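Local coordinates for EGF family domain-containing protein (Toxoplasma gondii, PDB 4Z80) that binds a peptide of the rhoptry neck protein TgRON2L1 and probably acts as an AMA-family adhesin at the moving junction during host-cell invasion, at residues Phe386-Ala391 with Ser397-Gly402; Ser52-Tyr57 with Met90-Cys95; Val56-Ser61 with Val318-Thr323; Val353-Val358 with Phe428-Val433. One frame throughout, in Å; residues are numbered along the deposited sequence.

Interaction 1 (Phe386-Ala391 with Ser397-Gly402); sequences FMLSSA and SSQVRG. With SO4 (sulfate ion), chain J.
Gln399 swings CG away from its N (chi1 175°) and runs on extended, which carries NE2 across to Met387 O; Val400 keeps CG1 beside its N, so that this methyl faces Met387 O and Ala391 CB. The two segments flank a tight connecting loop just beyond the C-terminal end of helix 378-387, within the PAN-related region of this AMA protein. The hydrogen bond from Gln399 NE2 to Met387 O is long but straight (3.2 Å, 173° at the hydrogen); Met387 O lies in the amide plane of Gln399, while NE2 is tilted 27° from the carbonyl plane. A side chain thus takes up a carbonyl of the last helical residue. Further on, backbone bonds take over: Arg401 N donates to Leu388 O at 2.9 Å and Gly402 N to Ser389 O at 2.8 Å, with a weak second bond from Gly402 N to Leu388 O. Val400 packs between these bonds, against backbone and Ala391 CB, its CG1 3.9 Å from that CB. Leu388 lays CD2 against Gln399 O. Ser389 turns away to bond its OG to Phe386 O, and Ser390 OG bonds to Val56 N outside the loop. Arg401 bends twice and leads outward, its NE returning to Val400 O and its NH1 to Ser397 O, the latter in the guanidinium plane. Its edge also grips a sulfate, probably from the crystallisation liquor, with NH1 2.8 Å from sulfate O3 and NH2 2.9 Å from sulfate O2.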
# COMPACT_ATOMS: atom_id res chain seq x y z
N PHE A 386 4.82 -11.11 -13.14
CA PHE A 386 3.94 -10.52 -12.13
C PHE A 386 2.50 -11.03 -12.29
O PHE A 386 1.87 -11.44 -11.31
CB PHE A 386 4.02 -8.99 -12.26
CG PHE A 386 3.12 -8.22 -11.33
CD1 PHE A 386 3.12 -8.44 -9.96
CD2 PHE A 386 2.32 -7.20 -11.84
CE1 PHE A 386 2.32 -7.69 -9.13
CE2 PHE A 386 1.51 -6.45 -11.01
CZ PHE A 386 1.50 -6.70 -9.66
N MET A 387 2.01 -11.01 -13.52
CA MET A 387 0.63 -11.40 -13.82
C MET A 387 0.40 -12.91 -13.70
O MET A 387 -0.74 -13.34 -13.62
CB MET A 387 0.24 -10.93 -15.22
CG MET A 387 0.30 -9.42 -15.40
SD MET A 387 0.24 -8.88 -17.13
CE MET A 387 -1.52 -9.00 -17.42
N LEU A 388 1.48 -13.70 -13.69
CA LEU A 388 1.41 -15.16 -13.61
C LEU A 388 1.91 -15.68 -12.26
O LEU A 388 2.19 -16.87 -12.11
CB LEU A 388 2.23 -15.79 -14.75
CG LEU A 388 1.80 -15.52 -16.18
CD1 LEU A 388 2.80 -16.12 -17.16
CD2 LEU A 388 0.40 -16.09 -16.43
N SER A 389 2.02 -14.81 -11.27
CA SER A 389 2.66 -15.19 -10.02
C SER A 389 1.67 -15.84 -9.05
O SER A 389 1.54 -17.07 -9.03
CB SER A 389 3.37 -13.98 -9.38
OG SER A 389 2.48 -12.91 -9.08
N SER A 390 0.99 -15.04 -8.24
CA SER A 390 0.03 -15.58 -7.29
C SER A 390 -1.01 -14.53 -6.99
O SER A 390 -0.76 -13.33 -7.14
CB SER A 390 0.72 -16.06 -6.01
OG SER A 390 1.48 -15.02 -5.42
N ALA A 391 -2.19 -14.97 -6.60
CA ALA A 391 -3.28 -14.06 -6.35
C ALA A 391 -4.28 -14.67 -5.39
O ALA A 391 -4.63 -15.84 -5.50
CB ALA A 391 -3.97 -13.69 -7.63
N SER A 397 -7.22 -17.57 -10.18
CA SER A 397 -6.42 -18.78 -10.00
C SER A 397 -6.08 -19.50 -11.32
O SER A 397 -5.07 -20.20 -11.42
CB SER A 397 -7.13 -19.75 -9.06
OG SER A 397 -8.29 -20.28 -9.68
N SER A 398 -6.93 -19.34 -12.33
CA SER A 398 -6.72 -19.99 -13.62
C SER A 398 -5.64 -19.28 -14.43
O SER A 398 -5.09 -19.83 -15.38
CB SER A 398 -8.04 -20.04 -14.40
OG SER A 398 -8.57 -18.74 -14.55
N GLN A 399 -5.34 -18.04 -14.03
CA GLN A 399 -4.32 -17.24 -14.70
C GLN A 399 -2.97 -17.35 -14.01
O GLN A 399 -1.97 -17.63 -14.67
CB GLN A 399 -4.75 -15.77 -14.76
CG GLN A 399 -3.70 -14.84 -15.33
CD GLN A 399 -4.23 -13.44 -15.53
OE1 GLN A 399 -5.30 -13.26 -16.12
NE2 GLN A 399 -3.50 -12.45 -15.03
N VAL A 400 -2.92 -17.09 -12.71
CA VAL A 400 -1.65 -17.19 -12.01
C VAL A 400 -1.21 -18.65 -11.93
O VAL A 400 -2.04 -19.56 -11.89
CB VAL A 400 -1.71 -16.55 -10.60
CG1 VAL A 400 -2.02 -15.07 -10.70
CG2 VAL A 400 -2.72 -17.25 -9.71
N ARG A 401 0.10 -18.86 -11.90
CA ARG A 401 0.70 -20.18 -12.06
C ARG A 401 1.68 -20.56 -10.96
O ARG A 401 2.17 -21.68 -10.93
CB ARG A 401 1.44 -20.27 -13.39
CG ARG A 401 0.62 -20.02 -14.66
CD ARG A 401 -0.24 -21.21 -15.02
NE ARG A 401 -1.48 -21.22 -14.26
CZ ARG A 401 -2.34 -22.24 -14.22
NH1 ARG A 401 -3.43 -22.13 -13.49
NH2 ARG A 401 -2.10 -23.34 -14.91
N GLY A 402 2.00 -19.60 -10.09
CA GLY A 402 2.98 -19.83 -9.04
C GLY A 402 4.39 -19.47 -9.45
O GLY A 402 5.35 -19.89 -8.79
S SO4 J . -5.25 -25.23 -14.42
O1 SO4 J . -6.07 -26.21 -13.70
O2 SO4 J . -3.83 -25.56 -14.21
O3 SO4 J . -5.55 -23.90 -13.91
O4 SO4 J . -5.53 -25.31 -15.85

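Interaction 2 (Ser52-Tyr57 with Met90-Cys95); sequences SNVGVY and MAAGAC
The flat group of this contact is the Ala92-Gly93 peptide, and Val54 lies over one of its faces: CG1 sits above the plane near the oxygen end, 3.4 Å from Ala92 O, with Ala92 C and Gly93 N a little farther. At the same oxygen a water takes over. It donates to Ala92 O at 2.8 Å and to Gly55 O at 2.7 Å, so both of its protons are spent on two carbonyl oxygens that stand 4.4 Å apart, Gly55 O and Ala92 O. Without a donor between them these like-charged ends would probably repel each other; the water, donating to both, bridges them. The methyl that does the touching owes its place to chi1 of Val54 (172°), which turns CG1 to the far side from the residue's own N; there it also meets Ala92 CB at 4.0 Å. Val54 CB faces the CA of Gly93, whose backbone adopts angles open chiefly to glycine. In the fold, segment 52-57, in the loop between strands 43-51 and 60-62, lies against the residues just past strand 89-91, the antiparallel partner of 60-62, in the buried interior of the AMA ectodomain. Ala92 pairs through its backbone with Gly59 just beyond the end of that small sheet, while Gly55 N is taken by Asp392 OD2. Farther along segment 90-95, Cys95 forms a disulfide with Cys344 and its N-H donates to His25 ND1, and His25 also pairs through its backbone with Val54.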
# COMPACT_ATOMS: atom_id res chain seq x y z
N SER A 52 1.88 -18.13 5.08
CA SER A 52 2.88 -17.75 4.09
C SER A 52 2.23 -17.70 2.71
O SER A 52 1.02 -17.91 2.57
CB SER A 52 4.04 -18.73 4.12
OG SER A 52 3.63 -20.02 3.70
N ASN A 53 3.03 -17.40 1.69
CA ASN A 53 2.59 -17.48 0.31
C ASN A 53 1.37 -16.60 0.01
O ASN A 53 0.43 -17.02 -0.67
CB ASN A 53 2.28 -18.93 -0.06
CG ASN A 53 2.18 -19.16 -1.56
OD1 ASN A 53 2.91 -18.55 -2.34
ND2 ASN A 53 1.27 -20.04 -1.97
N VAL A 54 1.37 -15.38 0.55
CA VAL A 54 0.34 -14.40 0.23
C VAL A 54 0.43 -14.06 -1.26
O VAL A 54 1.52 -14.01 -1.82
CB VAL A 54 0.48 -13.12 1.09
CG1 VAL A 54 -0.47 -12.01 0.63
CG2 VAL A 54 0.22 -13.46 2.55
N GLY A 55 -0.71 -13.81 -1.90
CA GLY A 55 -0.71 -13.46 -3.31
C GLY A 55 0.12 -12.20 -3.60
O GLY A 55 0.01 -11.20 -2.89
N VAL A 56 0.94 -12.26 -4.64
CA VAL A 56 1.81 -11.14 -5.02
C VAL A 56 1.10 -10.16 -5.96
O VAL A 56 1.15 -8.94 -5.78
CB VAL A 56 3.12 -11.66 -5.68
CG1 VAL A 56 3.94 -10.54 -6.34
CG2 VAL A 56 3.96 -12.39 -4.65
N TYR A 57 0.43 -10.69 -6.98
CA TYR A 57 -0.32 -9.85 -7.90
C TYR A 57 -1.45 -9.17 -7.13
O TYR A 57 -1.63 -7.95 -7.20
CB TYR A 57 -0.86 -10.70 -9.05
CG TYR A 57 -1.48 -9.94 -10.20
CD1 TYR A 57 -0.71 -9.10 -11.01
CD2 TYR A 57 -2.83 -10.08 -10.51
CE1 TYR A 57 -1.28 -8.41 -12.07
CE2 TYR A 57 -3.39 -9.40 -11.57
CZ TYR A 57 -2.62 -8.58 -12.36
OH TYR A 57 -3.20 -7.91 -13.41
N MET A 90 -8.37 -7.38 4.16
CA MET A 90 -7.37 -6.32 4.09
C MET A 90 -6.29 -6.69 3.08
O MET A 90 -6.03 -7.88 2.84
CB MET A 90 -6.75 -6.05 5.47
CG MET A 90 -6.03 -7.22 6.10
SD MET A 90 -5.57 -6.82 7.81
CE MET A 90 -4.65 -8.29 8.22
N ALA A 91 -5.66 -5.68 2.48
CA ALA A 91 -4.52 -5.89 1.61
C ALA A 91 -3.37 -6.48 2.43
O ALA A 91 -3.05 -5.98 3.51
CB ALA A 91 -4.10 -4.59 0.94
N ALA A 92 -2.75 -7.54 1.92
CA ALA A 92 -1.77 -8.31 2.67
C ALA A 92 -0.56 -8.64 1.82
O ALA A 92 -0.63 -8.63 0.58
CB ALA A 92 -2.39 -9.59 3.19
N GLY A 93 0.55 -8.95 2.49
CA GLY A 93 1.80 -9.31 1.85
C GLY A 93 2.93 -8.53 2.48
O GLY A 93 2.98 -7.31 2.35
N ALA A 94 3.84 -9.22 3.15
CA ALA A 94 4.87 -8.55 3.94
C ALA A 94 5.96 -7.84 3.14
O ALA A 94 6.62 -6.96 3.69
CB ALA A 94 5.52 -9.54 4.88
N CYS A 95 6.17 -8.22 1.89
CA CYS A 95 7.22 -7.60 1.07
C CYS A 95 6.68 -6.43 0.26
O CYS A 95 5.63 -6.55 -0.37
CB CYS A 95 7.84 -8.61 0.11
SG CYS A 95 8.76 -9.93 0.92
O HOH W 1 0.70 -8.82 -1.92

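Interaction 3 (Val56-Ser61 with Val318-Thr323); sequences VYVGYS and VRPMKT
Tyr57 comes first, with its ring laid against Pro320. Its chi1 of -171°, with CG opposite N, brings one ring face over the pyrrolidine: Pro320 CG stands 4.1 Å from the ring centroid and only 7° off the ring normal, a CH-pi contact, while CD reaches under CZ at 3.8 Å. The two side chains cross at about a right angle. At the phenol end a water lies in the ring plane, 2.8 Å from Tyr57 OH, and donates to Pro320 O at 2.6 Å. The backbone of Tyr57 joins in, its O 3.2 Å from Pro320 CG, while Lys100 NZ also bonds to that oxygen. Next, Val58 sends CG2, the methyl beside its backbone N, to Pro320 CG at 4.0 Å, so that this one proline carbon is met by ring, carbonyl and methyl. From Gly59 the chain draws off toward strand 60-62, Gly59 O accepting from Gln297 NE2 and Ala92 N. Pro320 belongs to strand 318-321, which pairs antiparallel with 101-104; the contact therefore brings the loop before one two-stranded sheet onto a strand of another, inside the AMA ectodomain, and Phe386 meets the Tyr57 ring edge-to-face. A proline has no N-H to donate, so the chemistry relies on its C-H groups against an aromatic face and on its carbonyl, to which a water donates.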
# COMPACT_ATOMS: atom_id res chain seq x y z
N VAL A 56 0.94 -12.26 -4.64
CA VAL A 56 1.81 -11.14 -5.02
C VAL A 56 1.10 -10.16 -5.96
O VAL A 56 1.15 -8.94 -5.78
CB VAL A 56 3.12 -11.66 -5.68
CG1 VAL A 56 3.94 -10.54 -6.34
CG2 VAL A 56 3.96 -12.39 -4.65
N TYR A 57 0.43 -10.69 -6.98
CA TYR A 57 -0.32 -9.85 -7.90
C TYR A 57 -1.45 -9.17 -7.13
O TYR A 57 -1.63 -7.95 -7.20
CB TYR A 57 -0.86 -10.70 -9.05
CG TYR A 57 -1.48 -9.94 -10.20
CD1 TYR A 57 -0.71 -9.10 -11.01
CD2 TYR A 57 -2.83 -10.08 -10.51
CE1 TYR A 57 -1.28 -8.41 -12.07
CE2 TYR A 57 -3.39 -9.40 -11.57
CZ TYR A 57 -2.62 -8.58 -12.36
OH TYR A 57 -3.20 -7.91 -13.41
N VAL A 58 -2.21 -9.99 -6.42
CA VAL A 58 -3.29 -9.54 -5.54
C VAL A 58 -3.13 -10.27 -4.21
O VAL A 58 -3.15 -11.51 -4.18
CB VAL A 58 -4.67 -9.85 -6.15
CG1 VAL A 58 -5.78 -9.59 -5.14
CG2 VAL A 58 -4.87 -9.03 -7.40
N GLY A 59 -2.96 -9.52 -3.12
CA GLY A 59 -2.74 -10.11 -1.81
C GLY A 59 -3.80 -9.70 -0.82
O GLY A 59 -4.04 -8.51 -0.63
N TYR A 60 -4.44 -10.69 -0.20
CA TYR A 60 -5.51 -10.47 0.77
C TYR A 60 -5.36 -11.39 1.97
O TYR A 60 -4.93 -12.55 1.84
CB TYR A 60 -6.90 -10.75 0.17
CG TYR A 60 -7.34 -9.86 -0.96
CD1 TYR A 60 -7.26 -8.48 -0.87
CD2 TYR A 60 -7.85 -10.41 -2.12
CE1 TYR A 60 -7.67 -7.67 -1.92
CE2 TYR A 60 -8.27 -9.61 -3.17
CZ TYR A 60 -8.17 -8.25 -3.07
OH TYR A 60 -8.58 -7.45 -4.12
N SER A 61 -5.77 -10.90 3.13
CA SER A 61 -6.08 -11.77 4.26
C SER A 61 -7.27 -11.20 5.00
O SER A 61 -7.67 -10.06 4.78
CB SER A 61 -4.88 -11.91 5.19
OG SER A 61 -4.62 -10.68 5.84
N VAL A 318 -10.52 -2.07 -11.87
CA VAL A 318 -9.11 -1.79 -11.59
C VAL A 318 -8.32 -3.07 -11.65
O VAL A 318 -8.87 -4.16 -11.49
CB VAL A 318 -8.90 -1.12 -10.19
CG1 VAL A 318 -9.64 0.19 -10.09
CG2 VAL A 318 -9.32 -2.06 -9.06
N ARG A 319 -7.01 -2.96 -11.87
CA ARG A 319 -6.14 -4.12 -11.73
C ARG A 319 -4.72 -3.64 -11.49
O ARG A 319 -4.39 -2.52 -11.85
CB ARG A 319 -6.20 -5.03 -12.95
CG ARG A 319 -5.60 -4.45 -14.23
CD ARG A 319 -5.90 -5.34 -15.45
NE ARG A 319 -7.33 -5.50 -15.62
CZ ARG A 319 -7.92 -6.34 -16.46
NH1 ARG A 319 -7.22 -7.15 -17.24
NH2 ARG A 319 -9.25 -6.37 -16.50
N PRO A 320 -3.89 -4.49 -10.87
CA PRO A 320 -2.50 -4.07 -10.69
C PRO A 320 -1.74 -4.08 -12.00
O PRO A 320 -1.97 -4.95 -12.85
CB PRO A 320 -1.93 -5.12 -9.72
CG PRO A 320 -3.11 -5.90 -9.23
CD PRO A 320 -4.13 -5.82 -10.30
N MET A 321 -0.84 -3.12 -12.16
CA MET A 321 -0.00 -3.04 -13.35
C MET A 321 1.40 -2.61 -12.97
O MET A 321 1.59 -1.84 -12.04
CB MET A 321 -0.55 -2.05 -14.38
CG MET A 321 -1.81 -2.48 -15.10
SD MET A 321 -2.32 -1.24 -16.32
CE MET A 321 -0.98 -1.33 -17.50
N LYS A 322 2.37 -3.13 -13.71
CA LYS A 322 3.74 -2.62 -13.67
C LYS A 322 4.16 -2.22 -15.06
O LYS A 322 3.87 -2.92 -16.03
CB LYS A 322 4.71 -3.67 -13.15
CG LYS A 322 4.42 -4.15 -11.75
CD LYS A 322 5.52 -5.05 -11.20
CE LYS A 322 5.19 -5.49 -9.81
NZ LYS A 322 6.27 -6.33 -9.22
N THR A 323 4.88 -1.11 -15.17
CA THR A 323 5.48 -0.68 -16.42
C THR A 323 6.88 -0.18 -16.11
O THR A 323 7.20 0.06 -14.95
CB THR A 323 4.68 0.44 -17.10
OG1 THR A 323 4.67 1.60 -16.25
CG2 THR A 323 3.27 -0.00 -17.38
O HOH W 2 -1.41 -6.34 -14.92

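Interaction 4 (Val353-Val358 with Phe428-Val433); sequences VRWGVV and FFYSTV. With GOL (glycerol), chain F.
Tyr430 points its CB toward Trp355; with CG beside the backbone N (chi1 -52°), the ring reaches Trp355. CD2 and CE2 both come within about 4.1 Å of Trp355 CD1, and this corner of the indole meets the CD2-CE2 bond at a slant. One face of the Tyr430 ring is backed near its rim by Phe428 C. Tyr430 CE1 and CZ lie near glycerol O3, and the phenol oxygen has two partners: glycerol O3, in the ring plane and 2.6 Å from Tyr430 OH, and a water 2.7 Å from the same OH. That water donates to Trp355 O at 2.8 Å, tying the tip of Tyr430 to the strand whose side chain it touches lower down. The glycerol, probably from the crystallisation liquor, connects the two strands: Arg354 NE donates to its O1 at 2.7 Å and nearly straight (168°), NH2 to its O2 at 3.0 Å, and glycerol C3 rests over the centre of the Phe428 ring. Arg354 NH1 forms a salt bridge with Glu468. At the other end of the contact Val357 CG1 lies 3.9 Å from Val433 O and near Thr432 CG2. This is probably part of the PAN-like domain: strand 353-359 is the middle strand of a three-stranded antiparallel sheet between 363-366 and 436-440, strand 424-430 runs between 371-377 and 405-410 in a four-stranded one, and Trp355 projects between them onto Leu437 of strand 436-440, Ala445 of strand 443-447 and Phe19, just ahead of helix 21-24.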
# COMPACT_ATOMS: atom_id res chain seq x y z
N VAL A 353 22.55 -12.04 -15.03
CA VAL A 353 22.53 -13.29 -14.28
C VAL A 353 21.31 -14.12 -14.61
O VAL A 353 20.32 -13.61 -15.15
CB VAL A 353 22.59 -13.05 -12.75
CG1 VAL A 353 23.99 -12.58 -12.33
CG2 VAL A 353 21.52 -12.05 -12.31
N ARG A 354 21.42 -15.41 -14.29
CA ARG A 354 20.38 -16.41 -14.50
C ARG A 354 20.07 -17.13 -13.18
O ARG A 354 21.00 -17.53 -12.48
CB ARG A 354 20.82 -17.45 -15.54
CG ARG A 354 21.35 -16.90 -16.85
CD ARG A 354 22.35 -17.86 -17.50
NE ARG A 354 21.75 -19.16 -17.82
CZ ARG A 354 22.45 -20.24 -18.15
NH1 ARG A 354 23.78 -20.19 -18.21
NH2 ARG A 354 21.83 -21.37 -18.43
N TRP A 355 18.80 -17.33 -12.85
CA TRP A 355 18.45 -18.08 -11.63
C TRP A 355 18.94 -19.52 -11.68
O TRP A 355 18.77 -20.19 -12.69
CB TRP A 355 16.93 -18.10 -11.40
CG TRP A 355 16.29 -16.76 -11.27
CD1 TRP A 355 15.48 -16.14 -12.18
CD2 TRP A 355 16.38 -15.87 -10.14
NE1 TRP A 355 15.08 -14.92 -11.70
CE2 TRP A 355 15.61 -14.73 -10.45
CE3 TRP A 355 17.04 -15.94 -8.91
CZ2 TRP A 355 15.49 -13.66 -9.58
CZ3 TRP A 355 16.92 -14.87 -8.05
CH2 TRP A 355 16.15 -13.74 -8.38
N GLY A 356 19.49 -20.00 -10.57
CA GLY A 356 19.92 -21.39 -10.49
C GLY A 356 19.78 -22.01 -9.12
O GLY A 356 19.33 -21.37 -8.16
N VAL A 357 20.18 -23.27 -9.03
CA VAL A 357 20.29 -23.98 -7.76
C VAL A 357 21.70 -24.57 -7.68
O VAL A 357 22.35 -24.76 -8.70
CB VAL A 357 19.22 -25.09 -7.61
CG1 VAL A 357 17.82 -24.48 -7.57
CG2 VAL A 357 19.35 -26.12 -8.74
N VAL A 358 22.18 -24.83 -6.47
CA VAL A 358 23.56 -25.27 -6.31
C VAL A 358 23.71 -26.69 -6.86
O VAL A 358 22.83 -27.53 -6.71
CB VAL A 358 24.00 -25.22 -4.83
CG1 VAL A 358 25.39 -25.82 -4.65
CG2 VAL A 358 24.00 -23.78 -4.33
N PHE A 428 11.94 -17.29 -19.42
CA PHE A 428 11.79 -18.58 -18.77
C PHE A 428 11.22 -18.39 -17.37
O PHE A 428 11.79 -17.65 -16.57
CB PHE A 428 13.12 -19.33 -18.70
CG PHE A 428 13.68 -19.67 -20.04
CD1 PHE A 428 13.32 -20.84 -20.68
CD2 PHE A 428 14.56 -18.81 -20.67
CE1 PHE A 428 13.83 -21.15 -21.92
CE2 PHE A 428 15.08 -19.12 -21.91
CZ PHE A 428 14.71 -20.28 -22.54
N PHE A 429 10.11 -19.05 -17.08
CA PHE A 429 9.40 -18.89 -15.81
C PHE A 429 9.64 -20.06 -14.88
O PHE A 429 9.63 -21.23 -15.30
CB PHE A 429 7.89 -18.72 -16.05
CG PHE A 429 7.52 -17.55 -16.90
CD1 PHE A 429 7.52 -16.27 -16.38
CD2 PHE A 429 7.13 -17.72 -18.22
CE1 PHE A 429 7.16 -15.18 -17.15
CE2 PHE A 429 6.77 -16.64 -19.00
CZ PHE A 429 6.79 -15.36 -18.46
N TYR A 430 9.84 -19.76 -13.59
CA TYR A 430 10.16 -20.76 -12.59
C TYR A 430 9.26 -20.70 -11.37
O TYR A 430 8.83 -19.61 -10.96
CB TYR A 430 11.60 -20.58 -12.12
CG TYR A 430 12.62 -20.52 -13.23
CD1 TYR A 430 13.01 -21.66 -13.91
CD2 TYR A 430 13.23 -19.31 -13.58
CE1 TYR A 430 13.95 -21.60 -14.92
CE2 TYR A 430 14.16 -19.24 -14.58
CZ TYR A 430 14.53 -20.39 -15.24
OH TYR A 430 15.47 -20.31 -16.24
N SER A 431 9.03 -21.87 -10.76
CA SER A 431 8.36 -21.95 -9.46
C SER A 431 9.26 -22.56 -8.38
O SER A 431 8.79 -22.84 -7.28
CB SER A 431 7.07 -22.76 -9.58
OG SER A 431 7.34 -24.10 -9.96
N THR A 432 10.54 -22.74 -8.72
CA THR A 432 11.55 -23.30 -7.82
C THR A 432 12.26 -22.17 -7.07
O THR A 432 12.60 -21.17 -7.68
CB THR A 432 12.60 -24.11 -8.59
OG1 THR A 432 11.96 -25.16 -9.33
CG2 THR A 432 13.64 -24.71 -7.63
N VAL A 433 12.49 -22.35 -5.77
CA VAL A 433 13.22 -21.37 -4.98
C VAL A 433 14.70 -21.37 -5.38
O VAL A 433 15.35 -22.41 -5.34
CB VAL A 433 13.09 -21.67 -3.48
CG1 VAL A 433 13.99 -20.76 -2.64
CG2 VAL A 433 11.64 -21.51 -3.05
C1 GOL F . 17.79 -19.84 -18.61
O1 GOL F . 19.05 -19.61 -18.00
C2 GOL F . 17.81 -21.18 -19.33
O2 GOL F . 18.90 -21.95 -18.88
C3 GOL F . 16.49 -21.95 -19.20
O3 GOL F . 16.12 -22.28 -17.86
O HOH W 3 17.78 -19.36 -15.15

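From the N terminus, the segment 52-61 opens two contacts that share Val56 and Tyr57. Interaction 2 closes first, at 90-95, and interaction 3 far later, at 318-323; strands 60-62 and 89-91, neighbours in one sheet, join them. Only after both have closed does interaction 4 open at 353-358; it closes at 428-433, and interaction 1, a short loop after helix 378-387, is nested inside it. Though late in sequence, interaction 1 touches the early segment, where Ser390 O and OG meet Tyr57 N and Val56 N, and its Gly402 O packs on Ser431 of interaction 4. It thus lies between the early segment and the sheets of interaction 4, whereas interaction 4 stays clear of interactions 2 and 3.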